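PDB 1A4E: catalase A from Saccharomyces cerevisiae, which breaks down hydrogen peroxide into water and oxygen with a heme cofactor, probably protecting the cell from the peroxide made by peroxisomal oxidases. Local coordinates for residues A316-P319 and S320-V323; P332-Q335 and A336-F339. All coordinates share one frame; numbering follows the deposited sequence.

Contact 1: A316-P319 and S320-V323; sequences AFAP and STTV. With HEM (protoporphyrin IX containing Fe), chain I.
S320 and T321 both bring a hydroxyl to A318 CB, each by its first torsion. S320 holds OG between its backbone N and carbonyl carbon (chi1 48°), and this puts OG 3.6 Å from A318 CB. T321 turns OG1 beside its own N (chi1 -59°), 3.7 Å from the same A318 CB. The methyl group therefore packs against two oxygens as the chain folds back. The backbone closes the fold: T321 N donates to A318 O at 3.0 Å. The N-H is fairly straight toward the oxygen (153°), but the donor stands well above the carbonyl plane. P319 and S320 fill the two inner positions, and the proline ring fixes phi of the first. A water adds a second link. It donates to A316 O at 3.0 Å and is hydrogen-bonded to T321 OG1 at 3.1 Å. A316 O also accepts a hydrogen bond from K116 NZ. T322 OG1 is hydrogen-bonded to Q326 O, in the next strand. P319 packs on Y341, the axial ligand of the heme iron. F317 belongs to the heme pocket itself: its CD2 lies 3.4 Å from propionate atom O2D of the heme, which approaches the ring obliquely. This is a type I beta turn from A318 to T321, set in a buried loop that forms part of the wall on the proximal, tyrosine side of the catalase heme.

Contact 2: P332-Q335 and A336-F339; sequences PVLQ and ARLF. With HEM (protoporphyrin IX containing Fe), chain I.
The proximal helix of the catalase heme, 332-348, begins here, and its first turns set V333 and R337 against the porphyrin. Y341, the axial ligand of the iron, follows one turn after R337. Backbone hydrogen bonds hold the start of the helix. A336 N donates to P332 O, and R337 N donates to V333 O at 3.1 Å. L338 N is shared: it donates to Q335 O at 3.3 Å and, in a weak hydrogen bond, to L334 O. R337 runs its aliphatic part back past the preceding turn, with CG 3.1 Å from V333 O. The chain then bends at its third torsion (chi3 80°), which lays the guanidinium against pyrrole ring C of the heme. Heme atom C3C lies over one face of the group, displaced toward its rim. R337 NE comes to 3.3 Å from heme C1C, and R337 NH2 to 3.2 Å from heme C4C. L334 CD1 meets the same group obliquely, 4.1 Å from R337 NH1. V333 touches the porphyrin edge, its CG1 3.5 Å from vinyl atom CAB of the heme. R337 NH2 is also hydrogen-bonded to Y341 OH and V127 O, so the flat group is held by polar bonds as well as by the macrocycle. A leucine in place of R337 has no guanidinium, so V127 O would probably be left without this mate and the oxygen of the iron ligand would probably be less well held and polarised. Q335 NE2 is hydrogen-bonded to S329 O, and OE1 to L31 N of a neighbouring subunit. Within the chain, L334 and L338 rest on A328 of strand 326-328, and L334 and R337 meet Y203 of strand 203-206.

Overall arrangement
Coming from the N terminus, the chain leaves helix 308-313 and enters the loop of contact 1. The turn there closes before strand 326-328 begins. Helix 332-348 follows, and contact 2 forms its first turns. The two contacts are in series; neither nests in the other nor crosses it. Their centres are 12 Å apart, yet they touch in space. P319 CG packs on R337 CZ at 3.7 Å, and S320 CB lies 3.4 Å from L338 O. The loop thus lies against the helix, with both next to the heme. Contact 1 ties the helix to strands 112-119 and 122-129, and contact 2 ties it to strands 203-206 and 326-328.

Contact 1: A316-P319 and S320-V323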
# COMPACT_ATOMS: atom_id res chain seq x y z
N ALA B 316 14.44 -7.59 7.80
CA ALA B 316 13.50 -8.68 7.57
C ALA B 316 14.18 -10.01 7.85
O ALA B 316 15.17 -10.36 7.21
CB ALA B 316 13.03 -8.68 6.14
N PHE B 317 13.62 -10.77 8.80
CA PHE B 317 14.15 -12.06 9.22
C PHE B 317 13.10 -13.14 8.96
O PHE B 317 11.92 -12.94 9.29
CB PHE B 317 14.47 -12.07 10.71
CG PHE B 317 15.51 -11.06 11.15
CD1 PHE B 317 16.87 -11.41 11.15
CD2 PHE B 317 15.12 -9.79 11.56
CE1 PHE B 317 17.82 -10.48 11.56
CE2 PHE B 317 16.08 -8.87 11.96
CZ PHE B 317 17.43 -9.21 11.96
N ALA B 318 13.51 -14.27 8.39
CA ALA B 318 12.60 -15.36 8.04
C ALA B 318 13.27 -16.73 8.16
O ALA B 318 14.40 -16.89 7.69
CB ALA B 318 12.12 -15.20 6.60
N PRO B 319 12.63 -17.75 8.76
CA PRO B 319 13.13 -19.12 8.80
C PRO B 319 13.33 -19.75 7.42
O PRO B 319 14.13 -20.67 7.25
CB PRO B 319 12.11 -19.85 9.63
CG PRO B 319 11.53 -18.77 10.50
CD PRO B 319 11.40 -17.63 9.52
N SER B 320 12.61 -19.23 6.43
CA SER B 320 12.73 -19.68 5.05
C SER B 320 13.99 -19.15 4.35
O SER B 320 14.37 -19.63 3.28
CB SER B 320 11.47 -19.27 4.29
OG SER B 320 11.13 -17.91 4.49
N THR B 321 14.65 -18.17 4.98
CA THR B 321 15.92 -17.66 4.49
C THR B 321 16.96 -18.58 5.11
O THR B 321 17.38 -18.43 6.26
CB THR B 321 16.13 -16.21 4.95
OG1 THR B 321 15.05 -15.47 4.42
CG2 THR B 321 17.43 -15.59 4.47
N THR B 322 17.35 -19.58 4.32
CA THR B 322 18.28 -20.58 4.78
C THR B 322 19.27 -20.92 3.69
O THR B 322 18.96 -20.82 2.52
CB THR B 322 17.49 -21.83 5.22
OG1 THR B 322 18.46 -22.72 5.75
CG2 THR B 322 16.69 -22.49 4.11
N VAL B 323 20.48 -21.33 4.09
CA VAL B 323 21.49 -21.72 3.12
C VAL B 323 21.43 -23.22 2.86
O VAL B 323 20.79 -23.96 3.62
CB VAL B 323 22.90 -21.32 3.65
CG1 VAL B 323 22.97 -19.80 3.68
CG2 VAL B 323 23.19 -21.94 5.01
CHA HEM I . 8.50 -12.44 14.45
CHB HEM I . 5.09 -15.43 12.89
CHC HEM I . 6.51 -18.68 16.11
CHD HEM I . 10.49 -16.09 16.88
C1A HEM I . 7.34 -12.91 13.86
C2A HEM I . 6.65 -12.23 12.79
C3A HEM I . 5.74 -13.10 12.29
C4A HEM I . 5.86 -14.31 13.08
CMA HEM I . 4.83 -12.92 11.09
CAA HEM I . 6.94 -10.83 12.28
CBA HEM I . 7.73 -10.93 10.99
CGA HEM I . 8.07 -9.61 10.35
O1A HEM I . 7.21 -8.75 10.17
O2A HEM I . 9.23 -9.45 10.00
C1B HEM I . 5.20 -16.59 13.62
C2B HEM I . 4.30 -17.71 13.48
C3B HEM I . 4.63 -18.61 14.47
C4B HEM I . 5.75 -18.01 15.18
CMB HEM I . 3.21 -17.78 12.42
CAB HEM I . 4.06 -19.85 14.80
CBB HEM I . 3.11 -20.65 14.02
C1C HEM I . 7.74 -18.27 16.59
C2C HEM I . 8.64 -19.14 17.31
C3C HEM I . 9.81 -18.44 17.48
C4C HEM I . 9.59 -17.14 16.86
CMC HEM I . 8.33 -20.57 17.73
CAC HEM I . 10.99 -18.87 18.06
CBC HEM I . 11.74 -20.01 17.58
C1D HEM I . 10.29 -14.86 16.30
C2D HEM I . 11.23 -13.76 16.35
C3D HEM I . 10.65 -12.73 15.70
C4D HEM I . 9.37 -13.19 15.23
CMD HEM I . 12.61 -13.77 17.00
CAD HEM I . 11.22 -11.34 15.53
CBD HEM I . 12.08 -11.15 14.30
CGD HEM I . 12.64 -9.74 14.27
O1D HEM I . 13.36 -9.37 15.19
O2D HEM I . 12.35 -8.99 13.35
NA HEM I . 6.87 -14.20 14.01
NB HEM I . 6.10 -16.79 14.64
NC HEM I . 8.34 -17.07 16.27
ND HEM I . 9.15 -14.50 15.59
FE HEM I . 7.60 -15.62 15.16
O HOH W 1 15.34 -12.46 5.03

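Contact 2: P332-Q335 and A336-F339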
# COMPACT_ATOMS: atom_id res chain seq x y z
N PRO B 332 5.25 -28.73 13.01
CA PRO B 332 4.14 -28.02 12.38
C PRO B 332 4.19 -26.51 12.53
O PRO B 332 3.70 -25.79 11.66
CB PRO B 332 2.90 -28.60 13.02
CG PRO B 332 3.38 -29.86 13.65
CD PRO B 332 4.77 -29.52 14.13
N VAL B 333 4.77 -26.04 13.65
CA VAL B 333 4.92 -24.61 13.91
C VAL B 333 6.01 -24.05 13.00
O VAL B 333 5.77 -23.02 12.36
CB VAL B 333 5.26 -24.42 15.40
CG1 VAL B 333 5.44 -22.96 15.77
CG2 VAL B 333 4.08 -24.93 16.20
N LEU B 334 7.17 -24.72 12.88
CA LEU B 334 8.24 -24.28 11.98
C LEU B 334 7.81 -24.30 10.53
O LEU B 334 8.19 -23.41 9.76
CB LEU B 334 9.47 -25.18 12.14
CG LEU B 334 10.70 -24.93 11.26
CD1 LEU B 334 11.15 -23.47 11.34
CD2 LEU B 334 11.81 -25.86 11.70
N GLN B 335 7.02 -25.31 10.15
CA GLN B 335 6.49 -25.44 8.81
C GLN B 335 5.64 -24.23 8.43
O GLN B 335 5.81 -23.68 7.34
CB GLN B 335 5.64 -26.70 8.72
CG GLN B 335 6.42 -28.00 8.77
CD GLN B 335 7.02 -28.43 7.45
OE1 GLN B 335 6.30 -28.67 6.50
NE2 GLN B 335 8.34 -28.56 7.35
N ALA B 336 4.75 -23.77 9.32
CA ALA B 336 3.94 -22.58 9.07
C ALA B 336 4.76 -21.29 9.01
O ALA B 336 4.43 -20.38 8.24
CB ALA B 336 2.91 -22.41 10.15
N ARG B 337 5.83 -21.24 9.81
CA ARG B 337 6.75 -20.11 9.86
C ARG B 337 7.53 -19.95 8.57
O ARG B 337 8.00 -18.85 8.26
CB ARG B 337 7.75 -20.26 10.98
CG ARG B 337 7.13 -20.18 12.36
CD ARG B 337 8.19 -20.43 13.42
NE ARG B 337 8.99 -19.24 13.66
CZ ARG B 337 10.28 -19.29 13.98
NH1 ARG B 337 10.94 -20.43 14.11
NH2 ARG B 337 10.94 -18.15 14.18
N LEU B 338 7.68 -21.04 7.81
CA LEU B 338 8.32 -21.00 6.50
C LEU B 338 7.52 -20.15 5.52
O LEU B 338 8.09 -19.61 4.57
CB LEU B 338 8.45 -22.42 6.00
CG LEU B 338 9.79 -23.14 5.92
CD1 LEU B 338 10.82 -22.66 6.93
CD2 LEU B 338 9.46 -24.60 6.11
N PHE B 339 6.20 -20.01 5.75
CA PHE B 339 5.33 -19.16 4.96
C PHE B 339 5.21 -17.76 5.56
O PHE B 339 5.44 -16.77 4.87
CB PHE B 339 3.90 -19.75 4.87
CG PHE B 339 2.86 -18.76 4.35
CD1 PHE B 339 2.87 -18.34 3.01
CD2 PHE B 339 1.90 -18.23 5.22
CE1 PHE B 339 1.94 -17.40 2.56
CE2 PHE B 339 0.98 -17.29 4.77
CZ PHE B 339 1.00 -16.88 3.44
CHA HEM I . 8.50 -12.44 14.45
CHB HEM I . 5.09 -15.43 12.89
CHC HEM I . 6.51 -18.68 16.11
CHD HEM I . 10.49 -16.09 16.88
C1A HEM I . 7.34 -12.91 13.86
C2A HEM I . 6.65 -12.23 12.79
C3A HEM I . 5.74 -13.10 12.29
C4A HEM I . 5.86 -14.31 13.08
CMA HEM I . 4.83 -12.92 11.09
CAA HEM I . 6.94 -10.83 12.28
CBA HEM I . 7.73 -10.93 10.99
CGA HEM I . 8.07 -9.61 10.35
O1A HEM I . 7.21 -8.75 10.17
O2A HEM I . 9.23 -9.45 10.00
C1B HEM I . 5.20 -16.59 13.62
C2B HEM I . 4.30 -17.71 13.48
C3B HEM I . 4.63 -18.61 14.47
C4B HEM I . 5.75 -18.01 15.18
CMB HEM I . 3.21 -17.78 12.42
CAB HEM I . 4.06 -19.85 14.80
CBB HEM I . 3.11 -20.65 14.02
C1C HEM I . 7.74 -18.27 16.59
C2C HEM I . 8.64 -19.14 17.31
C3C HEM I . 9.81 -18.44 17.48
C4C HEM I . 9.59 -17.14 16.86
CMC HEM I . 8.33 -20.57 17.73
CAC HEM I . 10.99 -18.87 18.06
CBC HEM I . 11.74 -20.01 17.58
C1D HEM I . 10.29 -14.86 16.30
C2D HEM I . 11.23 -13.76 16.35
C3D HEM I . 10.65 -12.73 15.70
C4D HEM I . 9.37 -13.19 15.23
CMD HEM I . 12.61 -13.77 17.00
CAD HEM I . 11.22 -11.34 15.53
CBD HEM I . 12.08 -11.15 14.30
CGD HEM I . 12.64 -9.74 14.27
O1D HEM I . 13.36 -9.37 15.19
O2D HEM I . 12.35 -8.99 13.35
NA HEM I . 6.87 -14.20 14.01
NB HEM I . 6.10 -16.79 14.64
NC HEM I . 8.34 -17.07 16.27
ND HEM I . 9.15 -14.50 15.59
FE HEM I . 7.60 -15.62 15.16